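Long-range contacts in uncharacterized protein (Alicyclobacillus acidocaldarius subsp. acidocaldarius, PDB 3RQB), which probably hydrolyses acyl-CoA thioesters as a double hot dog thioesterase, although its substrate and cellular role are not established: residues T47-A52 with D181-A186; P56-Q61 with A110-R115; D165-Q170 with L231-A236; T210-F215 with T260-V265. All coordinates share one frame; numbering follows the deposited sequence.

Interaction 1: T47-A52 with D181-A186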
loop_
_atom_site.group_PDB
_atom_site.type_symbol
_atom_site.label_atom_id
_atom_site.label_comp_id
_atom_site.label_asym_id
_atom_site.label_seq_id
_atom_site.Cartn_x
_atom_site.Cartn_y
_atom_site.Cartn_z
ATOM N N THR B 47 11.313 -12.648 2.145
ATOM C CA THR B 47 11.167 -13.922 1.454
ATOM C C THR B 47 10.278 -13.855 0.198
ATOM O O THR B 47 10.666 -14.348 -0.849
ATOM C CB THR B 47 10.626 -14.992 2.400
ATOM O OG1 THR B 47 11.615 -15.273 3.396
ATOM C CG2 THR B 47 10.317 -16.254 1.629
HETATM N N MSE B 48 9.096 -13.255 0.297
HETATM C CA MSE B 48 8.215 -13.117 -0.864
HETATM C C MSE B 48 8.906 -12.402 -2.019
HETATM O O MSE B 48 8.623 -12.685 -3.184
HETATM C CB MSE B 48 6.924 -12.369 -0.504
HETATM C CG MSE B 48 5.944 -13.182 0.329
HETATM SE SE MSE B 48 5.498 -14.895 -0.500
HETATM C CE MSE B 48 3.662 -14.501 -1.026
ATOM N N LEU B 49 9.804 -11.471 -1.694
ATOM C CA LEU B 49 10.486 -10.646 -2.700
ATOM C C LEU B 49 11.653 -11.347 -3.421
ATOM O O LEU B 49 11.824 -11.211 -4.648
ATOM C CB LEU B 49 10.973 -9.347 -2.056
ATOM C CG LEU B 49 11.692 -8.342 -2.958
ATOM C CD1 LEU B 49 10.763 -7.817 -4.047
ATOM C CD2 LEU B 49 12.244 -7.195 -2.123
ATOM N N LYS B 50 12.451 -12.090 -2.654
ATOM C CA LYS B 50 13.567 -12.831 -3.219
ATOM C C LYS B 50 13.065 -13.722 -4.329
ATOM O O LYS B 50 13.700 -13.827 -5.371
ATOM C CB LYS B 50 14.259 -13.683 -2.160
ATOM C CG LYS B 50 14.900 -12.875 -1.056
ATOM C CD LYS B 50 15.778 -11.768 -1.621
ATOM C CE LYS B 50 17.049 -12.315 -2.256
ATOM N NZ LYS B 50 17.898 -11.212 -2.801
ATOM N N ALA B 51 11.906 -14.337 -4.107
ATOM C CA ALA B 51 11.335 -15.272 -5.072
ATOM C C ALA B 51 11.325 -14.661 -6.462
ATOM O O ALA B 51 11.851 -15.254 -7.398
ATOM C CB ALA B 51 9.926 -15.656 -4.667
ATOM N N ALA B 52 10.740 -13.470 -6.580
ATOM C CA ALA B 52 10.656 -12.764 -7.853
ATOM C C ALA B 52 12.032 -12.292 -8.275
ATOM O O ALA B 52 12.377 -12.350 -9.457
ATOM C CB ALA B 52 9.705 -11.580 -7.755
ATOM N N ASP B 181 20.253 -4.345 1.074
ATOM C CA ASP B 181 19.669 -4.605 -0.237
ATOM C C ASP B 181 18.154 -4.482 -0.133
ATOM O O ASP B 181 17.633 -4.110 0.908
ATOM C CB ASP B 181 20.087 -5.979 -0.774
ATOM C CG ASP B 181 19.347 -7.127 -0.111
ATOM O OD1 ASP B 181 18.800 -6.941 0.994
ATOM O OD2 ASP B 181 19.320 -8.227 -0.703
ATOM N N HIS B 182 17.436 -4.794 -1.200
ATOM C CA HIS B 182 16.002 -4.528 -1.213
ATOM C C HIS B 182 15.199 -5.343 -0.207
ATOM O O HIS B 182 14.390 -4.797 0.545
ATOM C CB HIS B 182 15.445 -4.680 -2.628
ATOM C CG HIS B 182 15.994 -3.671 -3.590
ATOM N ND1 HIS B 182 15.399 -2.444 -3.806
ATOM C CD2 HIS B 182 17.099 -3.694 -4.374
ATOM C CE1 HIS B 182 16.106 -1.762 -4.690
ATOM N NE2 HIS B 182 17.143 -2.499 -5.050
ATOM N N ALA B 183 15.419 -6.649 -0.175
ATOM C CA ALA B 183 14.630 -7.484 0.726
ATOM C C ALA B 183 14.866 -7.109 2.199
ATOM O O ALA B 183 13.927 -7.036 2.992
ATOM C CB ALA B 183 14.890 -8.972 0.466
ATOM N N ALA B 184 16.122 -6.853 2.550
ATOM C CA ALA B 184 16.484 -6.513 3.922
ATOM C C ALA B 184 15.751 -5.248 4.314
ATOM O O ALA B 184 15.317 -5.065 5.466
ATOM C CB ALA B 184 17.977 -6.299 4.023
ATOM N N LEU B 185 15.620 -4.378 3.323
ATOM C CA LEU B 185 14.989 -3.089 3.491
ATOM C C LEU B 185 13.489 -3.242 3.731
ATOM O O LEU B 185 12.945 -2.650 4.654
ATOM C CB LEU B 185 15.269 -2.239 2.260
ATOM C CG LEU B 185 14.648 -0.847 2.287
ATOM C CD1 LEU B 185 14.852 -0.187 3.648
ATOM C CD2 LEU B 185 15.215 0.013 1.167
ATOM N N ALA B 186 12.826 -4.048 2.911
ATOM C CA ALA B 186 11.437 -4.403 3.163
ATOM C C ALA B 186 11.270 -4.873 4.616
ATOM O O ALA B 186 10.368 -4.426 5.342
ATOM C CB ALA B 186 10.996 -5.508 2.200
#
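Chi1 of Leu49, at -179°, carries CG away from the backbone N and aims CD2 straight at the helix of Ala183. Lys50, one residue on, starts the other way: its CG lies beside the backbone N, and bends at chi2 (-50°) and chi3 (-71°) fold the chain round so that its far end comes back to the same partner helix. Leu49 CD2 settles against the backbone there, 3.7 Å from Ala183 CA, and also brushes the CB of His182. The methylenes of Lys50 lie against the methyl of the same alanine, CD 3.6 Å from Ala183 CB. Ala183 is thus touched by both side chains. The two helices run nearly antiparallel, their axes 9.0 Å apart.

The lysine tip meets Asp181 from the opposite direction, NZ to OD2 being 3.9 Å, a long salt bridge. Asp181 is also the N-cap residue of helix 182-188: its OD1 accepts from Ala184 N at 3.1 Å, and Arg178 makes a salt bridge to the same oxygen. The capping bond and Arg178 hold OD1 while OD2 faces Lys50.

Helix 41-53 packs its other flanks on strands 77-87, 91-100 and 103-113, while His182 turns toward helix 219-224 and Phe215. This pair therefore joins the helical layers of the N- and C-terminal hot dog halves.

Interaction 2: P56-Q61 with A110-R115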
loop_
_atom_site.group_PDB
_atom_site.type_symbol
_atom_site.label_atom_id
_atom_site.label_comp_id
_atom_site.label_asym_id
_atom_site.label_seq_id
_atom_site.Cartn_x
_atom_site.Cartn_y
_atom_site.Cartn_z
ATOM N N PRO B 56 14.308 -16.140 -13.038
ATOM C CA PRO B 56 15.117 -16.008 -14.255
ATOM C C PRO B 56 14.590 -14.945 -15.212
ATOM O O PRO B 56 15.373 -14.252 -15.870
ATOM C CB PRO B 56 15.000 -17.392 -14.903
ATOM C CG PRO B 56 13.800 -18.029 -14.269
ATOM C CD PRO B 56 13.780 -17.504 -12.875
ATOM N N GLU B 57 13.271 -14.817 -15.289
ATOM C CA GLU B 57 12.670 -13.863 -16.211
ATOM C C GLU B 57 12.804 -12.467 -15.658
ATOM O O GLU B 57 12.637 -11.485 -16.384
ATOM C CB GLU B 57 11.186 -14.158 -16.406
ATOM C CG GLU B 57 10.868 -15.595 -16.746
ATOM C CD GLU B 57 11.054 -15.906 -18.211
ATOM O OE1 GLU B 57 10.289 -16.751 -18.724
ATOM O OE2 GLU B 57 11.963 -15.318 -18.844
ATOM N N ARG B 58 13.086 -12.375 -14.364
ATOM C CA ARG B 58 13.074 -11.073 -13.714
ATOM C C ARG B 58 14.108 -10.115 -14.287
ATOM O O ARG B 58 15.288 -10.441 -14.460
ATOM C CB ARG B 58 13.217 -11.182 -12.203
ATOM C CG ARG B 58 13.884 -9.968 -11.598
ATOM C CD ARG B 58 15.294 -10.316 -11.201
ATOM N NE ARG B 58 16.065 -9.141 -10.828
ATOM C CZ ARG B 58 17.197 -9.199 -10.139
ATOM N NH1 ARG B 58 17.677 -10.370 -9.739
ATOM N NH2 ARG B 58 17.848 -8.084 -9.847
ATOM N N LEU B 59 13.627 -8.923 -14.590
ATOM C CA LEU B 59 14.451 -7.896 -15.166
ATOM C C LEU B 59 14.268 -6.653 -14.328
ATOM O O LEU B 59 13.300 -6.542 -13.573
ATOM C CB LEU B 59 14.041 -7.646 -16.614
ATOM C CG LEU B 59 14.130 -8.880 -17.519
ATOM C CD1 LEU B 59 14.089 -8.476 -18.979
ATOM C CD2 LEU B 59 15.394 -9.691 -17.240
ATOM N N GLY B 60 15.218 -5.733 -14.449
ATOM C CA GLY B 60 15.211 -4.526 -13.652
ATOM C C GLY B 60 15.316 -4.817 -12.167
ATOM O O GLY B 60 15.666 -5.923 -11.739
ATOM N N GLN B 61 14.996 -3.801 -11.379
ATOM C CA GLN B 61 15.062 -3.877 -9.930
ATOM C C GLN B 61 13.701 -3.540 -9.303
ATOM O O GLN B 61 12.833 -2.935 -9.942
ATOM C CB GLN B 61 16.158 -2.935 -9.416
ATOM C CG GLN B 61 17.577 -3.367 -9.779
ATOM C CD GLN B 61 17.982 -4.671 -9.095
ATOM O OE1 GLN B 61 17.145 -5.540 -8.836
ATOM N NE2 GLN B 61 19.269 -4.809 -8.794
ATOM N N ALA B 110 4.308 -7.739 -6.882
ATOM C CA ALA B 110 5.502 -6.913 -6.956
ATOM C C ALA B 110 5.670 -6.268 -8.322
ATOM O O ALA B 110 5.247 -6.809 -9.357
ATOM C CB ALA B 110 6.746 -7.726 -6.593
ATOM N N VAL B 111 6.304 -5.105 -8.311
ATOM C CA VAL B 111 6.602 -4.413 -9.538
ATOM C C VAL B 111 8.099 -4.221 -9.642
ATOM O O VAL B 111 8.714 -3.640 -8.760
ATOM C CB VAL B 111 5.916 -3.053 -9.568
ATOM C CG1 VAL B 111 6.064 -2.429 -10.943
ATOM C CG2 VAL B 111 4.441 -3.209 -9.195
ATOM N N PHE B 112 8.679 -4.720 -10.728
ATOM C CA PHE B 112 10.087 -4.492 -11.035
ATOM C C PHE B 112 10.178 -3.583 -12.232
ATOM O O PHE B 112 9.295 -3.584 -13.082
ATOM C CB PHE B 112 10.788 -5.797 -11.377
ATOM C CG PHE B 112 11.105 -6.632 -10.193
ATOM C CD1 PHE B 112 10.094 -7.242 -9.468
ATOM C CD2 PHE B 112 12.416 -6.824 -9.806
ATOM C CE1 PHE B 112 10.388 -8.030 -8.375
ATOM C CE2 PHE B 112 12.716 -7.610 -8.712
ATOM C CZ PHE B 112 11.699 -8.215 -7.994
ATOM N N GLY B 113 11.247 -2.804 -12.304
ATOM C CA GLY B 113 11.446 -1.935 -13.443
ATOM C C GLY B 113 12.855 -1.395 -13.529
ATOM O O GLY B 113 13.582 -1.352 -12.534
ATOM N N ILE B 114 13.244 -0.988 -14.730
ATOM C CA ILE B 114 14.532 -0.355 -14.939
ATOM C C ILE B 114 14.332 1.141 -14.975
ATOM O O ILE B 114 13.567 1.656 -15.800
ATOM C CB ILE B 114 15.160 -0.794 -16.262
ATOM C CG1 ILE B 114 15.258 -2.325 -16.309
ATOM C CG2 ILE B 114 16.527 -0.109 -16.448
ATOM C CD1 ILE B 114 14.757 -2.944 -17.608
ATOM N N ARG B 115 15.016 1.843 -14.078
ATOM C CA ARG B 115 14.857 3.292 -14.005
ATOM C C ARG B 115 16.116 4.102 -14.320
ATOM O O ARG B 115 17.255 3.660 -14.104
ATOM C CB ARG B 115 14.226 3.728 -12.674
ATOM C CG ARG B 115 14.774 3.019 -11.457
ATOM C CD ARG B 115 13.786 3.049 -10.293
ATOM N NE ARG B 115 13.576 4.385 -9.735
ATOM C CZ ARG B 115 13.309 4.611 -8.454
ATOM N NH1 ARG B 115 13.225 3.590 -7.612
ATOM N NH2 ARG B 115 13.135 5.850 -8.013
#
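Phe112 and Arg58 cross at about a right angle, with Arg58 CG 3.9 Å from the ring atom CD2 of Phe112. The guanidinium and ring planes are inclined by 53°, so this is aliphatic packing by the arginine stem and no flat stack. The loop's backbone closes in on the same residue: Leu59 O comes to 3.4 Å from Phe112 CB, and Gly60 O lies in the ring plane, at its edge. With a serine in place of Phe112, the ring would be gone and the stem of Arg58 would probably lose its support, leaving a gap beside Arg58 CG and the loop carbonyls.

In the same shell, Gln61 and Gly113 form an antiparallel hydrogen-bonded pair. Gln61 N gives to Gly113 O at 3.1 Å, and Gly113 N gives to Gln61 O at 2.8 Å. Gly60, just before, has a positive phi of 62° and sets its CA against Ile114, 3.5 Å from CG1; a side chain here would point into the strand.

Farther outward, what holds Arg58 in place is partly its own loop. NE makes a weak bond to Gly60 O, and NH2 a weak one to Gln61 OE1, while NH1 reaches Met53 O, at the end of helix 41-53.

Phe112 also leans on Leu49, Ala52 and Met53 of that helix and meets the ring of Phe94 in strand 91-100. In the N-terminal hot dog half, the contact thus ties the loop between helix 41-53 and strand 61-69 to the end of strand 103-113.

Interaction 3: D165-Q170 with L231-A236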
loop_
_atom_site.group_PDB
_atom_site.type_symbol
_atom_site.label_atom_id
_atom_site.label_comp_id
_atom_site.label_asym_id
_atom_site.label_seq_id
_atom_site.Cartn_x
_atom_site.Cartn_y
_atom_site.Cartn_z
ATOM N N ASP B 165 1.249 10.406 21.652
ATOM C CA ASP B 165 0.867 10.178 20.267
ATOM C C ASP B 165 1.397 8.837 19.764
ATOM O O ASP B 165 2.047 8.100 20.507
ATOM C CB ASP B 165 1.373 11.306 19.377
ATOM C CG ASP B 165 2.846 11.575 19.568
ATOM O OD1 ASP B 165 3.639 11.152 18.702
ATOM O OD2 ASP B 165 3.211 12.192 20.593
ATOM N N ALA B 166 1.105 8.524 18.504
ATOM C CA ALA B 166 1.468 7.236 17.908
ATOM C C ALA B 166 2.770 7.230 17.100
ATOM O O ALA B 166 3.078 6.248 16.441
ATOM C CB ALA B 166 0.315 6.702 17.070
ATOM N N THR B 167 3.497 8.340 17.100
ATOM C CA THR B 167 4.663 8.489 16.225
ATOM C C THR B 167 5.969 7.962 16.828
ATOM O O THR B 167 6.355 8.342 17.931
ATOM C CB THR B 167 4.859 9.969 15.798
ATOM O OG1 THR B 167 3.783 10.379 14.933
ATOM C CG2 THR B 167 6.189 10.149 15.087
ATOM N N THR B 168 6.650 7.098 16.083
ATOM C CA THR B 168 7.920 6.522 16.519
ATOM C C THR B 168 9.089 6.958 15.639
ATOM O O THR B 168 8.962 7.025 14.411
ATOM C CB THR B 168 7.874 4.975 16.501
ATOM O OG1 THR B 168 7.039 4.508 17.565
ATOM C CG2 THR B 168 9.271 4.378 16.670
ATOM N N TYR B 169 10.217 7.271 16.276
ATOM C CA TYR B 169 11.499 7.420 15.576
ATOM C C TYR B 169 12.471 6.369 16.100
ATOM O O TYR B 169 12.550 6.148 17.308
ATOM C CB TYR B 169 12.131 8.792 15.816
ATOM C CG TYR B 169 11.306 10.000 15.414
ATOM C CD1 TYR B 169 10.219 9.889 14.553
ATOM C CD2 TYR B 169 11.630 11.265 15.903
ATOM C CE1 TYR B 169 9.472 11.018 14.196
ATOM C CE2 TYR B 169 10.899 12.389 15.556
ATOM C CZ TYR B 169 9.820 12.270 14.706
ATOM O OH TYR B 169 9.098 13.404 14.370
ATOM N N GLN B 170 13.209 5.719 15.206
ATOM C CA GLN B 170 14.259 4.815 15.652
ATOM C C GLN B 170 15.428 4.686 14.682
ATOM O O GLN B 170 15.267 4.755 13.460
ATOM C CB GLN B 170 13.680 3.432 15.946
ATOM C CG GLN B 170 13.225 2.668 14.715
ATOM C CD GLN B 170 12.240 1.556 15.060
ATOM O OE1 GLN B 170 11.499 1.653 16.046
ATOM N NE2 GLN B 170 12.226 0.495 14.246
ATOM N N LEU B 231 17.157 5.532 9.785
ATOM C CA LEU B 231 16.140 6.133 10.621
ATOM C C LEU B 231 14.761 5.849 10.077
ATOM O O LEU B 231 14.394 6.337 9.010
ATOM C CB LEU B 231 16.331 7.638 10.694
ATOM C CG LEU B 231 15.353 8.210 11.711
ATOM C CD1 LEU B 231 15.822 7.825 13.102
ATOM C CD2 LEU B 231 15.203 9.720 11.571
ATOM N N GLY B 232 13.997 5.042 10.799
ATOM C CA GLY B 232 12.601 4.845 10.458
ATOM C C GLY B 232 11.688 5.817 11.187
ATOM O O GLY B 232 11.983 6.262 12.297
ATOM N N VAL B 233 10.564 6.136 10.559
ATOM C CA VAL B 233 9.516 6.917 11.191
ATOM C C VAL B 233 8.186 6.240 10.917
ATOM O O VAL B 233 7.730 6.192 9.776
ATOM C CB VAL B 233 9.434 8.335 10.603
ATOM C CG1 VAL B 233 8.305 9.125 11.283
ATOM C CG2 VAL B 233 10.780 9.049 10.722
ATOM N N ALA B 234 7.537 5.758 11.964
ATOM C CA ALA B 234 6.246 5.126 11.790
ATOM C C ALA B 234 5.211 5.941 12.526
ATOM O O ALA B 234 5.405 6.313 13.685
ATOM C CB ALA B 234 6.276 3.702 12.308
ATOM N N ARG B 235 4.116 6.228 11.841
ATOM C CA ARG B 235 3.016 6.962 12.444
ATOM C C ARG B 235 1.741 6.169 12.214
ATOM O O ARG B 235 1.722 5.181 11.470
ATOM C CB ARG B 235 2.907 8.397 11.897
ATOM C CG ARG B 235 2.248 8.534 10.527
ATOM C CD ARG B 235 2.241 9.988 10.024
ATOM N NE ARG B 235 1.691 10.109 8.666
ATOM C CZ ARG B 235 0.434 10.454 8.374
ATOM N NH1 ARG B 235 -0.433 10.726 9.347
ATOM N NH2 ARG B 235 0.041 10.530 7.102
ATOM N N ALA B 236 0.688 6.564 12.908
ATOM C CA ALA B 236 -0.591 5.905 12.754
ATOM C C ALA B 236 -1.594 6.929 12.284
ATOM O O ALA B 236 -1.369 8.133 12.383
ATOM C CB ALA B 236 -1.039 5.296 14.071
#
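Tyr169 lies alongside Val233, the two side chains pointing the same way from one face of the sheet. The valine methyl CG1 sits near the ring plane, at the ring's edge, 3.7 Å from Tyr169 CE1. Chi1 of Val233, at 179°, turns CG1 away from its own backbone N and toward the tyrosine. The two residues form an antiparallel non-hydrogen-bonded pair, so their backbones come close and their side chains can touch.

On either side of them the strands are sewn by hydrogen-bonded pairs. Thr168 N donates to Ala234 O at 2.8 Å, and Thr168 O accepts from Ala234 N in return; Gln170 and Gly232 exchange the same two bonds, Gly232 N to Gln170 O measuring 3.0 Å. Alongside these bonds, CA-H groups of Thr167, Tyr169, Leu231 and Val233 approach carbonyl oxygens across the contact.

Residues 165-167 run as a loop before the strand begins at Thr168. Thr167 N gives to Asp165 OD1 at 3.2 Å, an Asx turn; within it Ala166 CB meets Ala236 CB at 3.6 Å. Thr167 OG1 touches Arg235 CB, whose guanidinium leads off toward the second subunit, where Glu249 of that subunit is a long, weak ion partner.

Thr168 sends OG1 to Gly157 O and Arg195, on the face covered by helix 195-200. With strand 150-156 on one flank and strand 243-251 beyond 230-240, this antiparallel pairing belongs to the curved sheet of the C-terminal hot dog.

Interaction 4: T210-F215 with T260-V265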
loop_
_atom_site.group_PDB
_atom_site.type_symbol
_atom_site.label_atom_id
_atom_site.label_comp_id
_atom_site.label_asym_id
_atom_site.label_seq_id
_atom_site.Cartn_x
_atom_site.Cartn_y
_atom_site.Cartn_z
ATOM N N THR B 210 -2.069 -6.957 5.852
ATOM C CA THR B 210 -1.409 -6.535 4.627
ATOM C C THR B 210 -0.333 -5.472 4.859
ATOM O O THR B 210 -0.431 -4.636 5.768
ATOM C CB THR B 210 -2.432 -6.024 3.599
ATOM O OG1 THR B 210 -1.756 -5.662 2.386
ATOM C CG2 THR B 210 -3.167 -4.832 4.152
ATOM N N PHE B 211 0.696 -5.527 4.021
ATOM C CA PHE B 211 1.870 -4.701 4.175
ATOM C C PHE B 211 2.306 -4.254 2.780
ATOM O O PHE B 211 2.466 -5.088 1.887
ATOM C CB PHE B 211 2.922 -5.562 4.871
ATOM C CG PHE B 211 4.292 -4.946 4.957
ATOM C CD1 PHE B 211 4.595 -4.005 5.932
ATOM C CD2 PHE B 211 5.302 -5.359 4.095
ATOM C CE1 PHE B 211 5.872 -3.457 6.022
ATOM C CE2 PHE B 211 6.576 -4.817 4.181
ATOM C CZ PHE B 211 6.863 -3.867 5.148
ATOM N N THR B 212 2.475 -2.946 2.583
ATOM C CA THR B 212 2.960 -2.429 1.300
ATOM C C THR B 212 4.245 -1.626 1.488
ATOM O O THR B 212 4.425 -0.964 2.511
ATOM C CB THR B 212 1.908 -1.554 0.559
ATOM O OG1 THR B 212 0.828 -2.374 0.102
ATOM C CG2 THR B 212 2.522 -0.894 -0.650
ATOM N N VAL B 213 5.150 -1.720 0.515
ATOM C CA VAL B 213 6.376 -0.916 0.521
ATOM C C VAL B 213 6.800 -0.410 -0.869
ATOM O O VAL B 213 6.889 -1.167 -1.841
ATOM C CB VAL B 213 7.560 -1.674 1.150
ATOM C CG1 VAL B 213 7.855 -2.931 0.356
ATOM C CG2 VAL B 213 8.792 -0.783 1.199
ATOM N N TYR B 214 7.090 0.878 -0.943
ATOM C CA TYR B 214 7.569 1.470 -2.178
ATOM C C TYR B 214 9.043 1.792 -1.986
ATOM O O TYR B 214 9.408 2.413 -0.976
ATOM C CB TYR B 214 6.799 2.762 -2.451
ATOM C CG TYR B 214 5.313 2.583 -2.666
ATOM C CD1 TYR B 214 4.763 1.322 -2.883
ATOM C CD2 TYR B 214 4.465 3.679 -2.676
ATOM C CE1 TYR B 214 3.408 1.163 -3.101
ATOM C CE2 TYR B 214 3.108 3.531 -2.890
ATOM C CZ TYR B 214 2.583 2.275 -3.103
ATOM O OH TYR B 214 1.232 2.138 -3.320
ATOM N N PHE B 215 9.906 1.382 -2.915
ATOM C CA PHE B 215 11.301 1.791 -2.780
ATOM C C PHE B 215 11.532 3.047 -3.604
ATOM O O PHE B 215 11.720 2.959 -4.811
ATOM C CB PHE B 215 12.231 0.720 -3.349
ATOM C CG PHE B 215 12.006 -0.649 -2.792
ATOM C CD1 PHE B 215 12.746 -1.099 -1.712
ATOM C CD2 PHE B 215 11.075 -1.500 -3.365
ATOM C CE1 PHE B 215 12.550 -2.367 -1.192
ATOM C CE2 PHE B 215 10.872 -2.768 -2.854
ATOM C CZ PHE B 215 11.612 -3.203 -1.764
ATOM N N THR B 260 8.989 3.963 1.643
ATOM C CA THR B 260 7.791 4.317 2.370
ATOM C C THR B 260 6.953 3.049 2.502
ATOM O O THR B 260 6.960 2.201 1.602
ATOM C CB THR B 260 7.005 5.437 1.650
ATOM O OG1 THR B 260 5.853 5.799 2.425
ATOM C CG2 THR B 260 6.557 4.982 0.274
ATOM N N THR B 261 6.258 2.903 3.628
ATOM C CA THR B 261 5.434 1.723 3.848
ATOM C C THR B 261 4.129 2.019 4.516
ATOM O O THR B 261 4.002 2.970 5.282
ATOM C CB THR B 261 6.104 0.707 4.770
ATOM O OG1 THR B 261 6.322 1.300 6.053
ATOM C CG2 THR B 261 7.409 0.276 4.192
ATOM N N THR B 262 3.175 1.145 4.239
ATOM C CA THR B 262 1.913 1.122 4.945
ATOM C C THR B 262 1.616 -0.288 5.430
ATOM O O THR B 262 2.101 -1.290 4.880
ATOM C CB THR B 262 0.762 1.607 4.062
ATOM O OG1 THR B 262 0.541 0.669 3.002
ATOM C CG2 THR B 262 1.100 2.962 3.470
ATOM N N GLN B 263 0.816 -0.347 6.477
ATOM C CA GLN B 263 0.482 -1.604 7.094
ATOM C C GLN B 263 -0.959 -1.503 7.536
ATOM O O GLN B 263 -1.356 -0.495 8.119
ATOM C CB GLN B 263 1.375 -1.802 8.314
ATOM C CG GLN B 263 1.596 -3.234 8.727
ATOM C CD GLN B 263 2.856 -3.386 9.548
ATOM O OE1 GLN B 263 2.851 -4.017 10.599
ATOM N NE2 GLN B 263 3.947 -2.800 9.070
ATOM N N LEU B 264 -1.742 -2.539 7.259
ATOM C CA LEU B 264 -3.079 -2.640 7.827
ATOM C C LEU B 264 -3.075 -3.754 8.858
ATOM O O LEU B 264 -2.697 -4.890 8.566
ATOM C CB LEU B 264 -4.127 -2.918 6.757
ATOM C CG LEU B 264 -5.546 -2.894 7.336
ATOM C CD1 LEU B 264 -5.791 -1.558 8.017
ATOM C CD2 LEU B 264 -6.635 -3.179 6.288
ATOM N N VAL B 265 -3.496 -3.435 10.071
ATOM C CA VAL B 265 -3.327 -4.380 11.147
ATOM C C VAL B 265 -4.591 -4.620 11.948
ATOM O O VAL B 265 -5.200 -3.692 12.487
ATOM C CB VAL B 265 -2.241 -3.910 12.092
ATOM C CG1 VAL B 265 -1.873 -5.028 13.042
ATOM C CG2 VAL B 265 -1.039 -3.452 11.299
#
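Thr210 opens the antiparallel pairing of strands 206-215 and 257-267 within the C-terminal hot dog sheet. Its CG2 meets CB of Leu264 at 3.4 Å, and its O takes Leu264 N at 2.9 Å; the return bond, Thr210 N to Leu264 O, is weak.

Phe211 comes next, on the face it shares with Val213 and Gln263. Chi1 of 172° swings its ring back over the carbonyl side, and the amide end of Gln263 reaches the ring's edge, the two planes 70° apart. With an alanine at Gln263, the long chain and its amide would be missing and the Phe211 ring would probably lose a neighbour along that edge, leaving a gap beside the ring.

Thr212 lies on the Thr210 face and bonds with Thr262 both ways, Thr212 N to Thr262 O at 2.9 Å. Thr212 OG1 bonds to Thr66 OG1 of strand 61-69, while Thr262 OG1 pairs with Tyr214 OH of the second subunit. Thr210, Thr212 and Tyr214 thus line the face that meets that subunit, and Phe211 is touched by Ala186 and Cys189.

Val213 follows with a methyl contact: its CG2 stands 3.5 Å from Thr261 CG2, the two side chains crossing at a slant.

At Tyr214 the pairing becomes hydrogen-bonded again, Tyr214 N giving to Thr260 O at 2.9 Å and Thr260 N to Tyr214 O. The side chains run side by side here, with Thr260 CG2 lying 3.5 Å from Tyr214 CB.

How the interactions relate
Interactions 1 and 4 are the buried heart of the chain and touch, Leu49 and His182 reaching Phe215; interaction 3 is buried too, though farther from the chain's centre, and interaction 2 is only partly buried, on the rim of the N-terminal half. Interaction 1 meets interaction 2 through Phe112, against Leu49 and Ala52, and interaction 2 reaches interaction 4 where Arg115 probably bonds to the Phe215 carbonyl. Interaction 3 stands across the chain's centre from interaction 2, centres about 30 Å apart, sharing the C-terminal half with interaction 4. Chemistry follows place: helix-on-helix contact with one long salt bridge in 1, a loop docked by a single strand pair in 2, continuous strand pairing in 3 and 4.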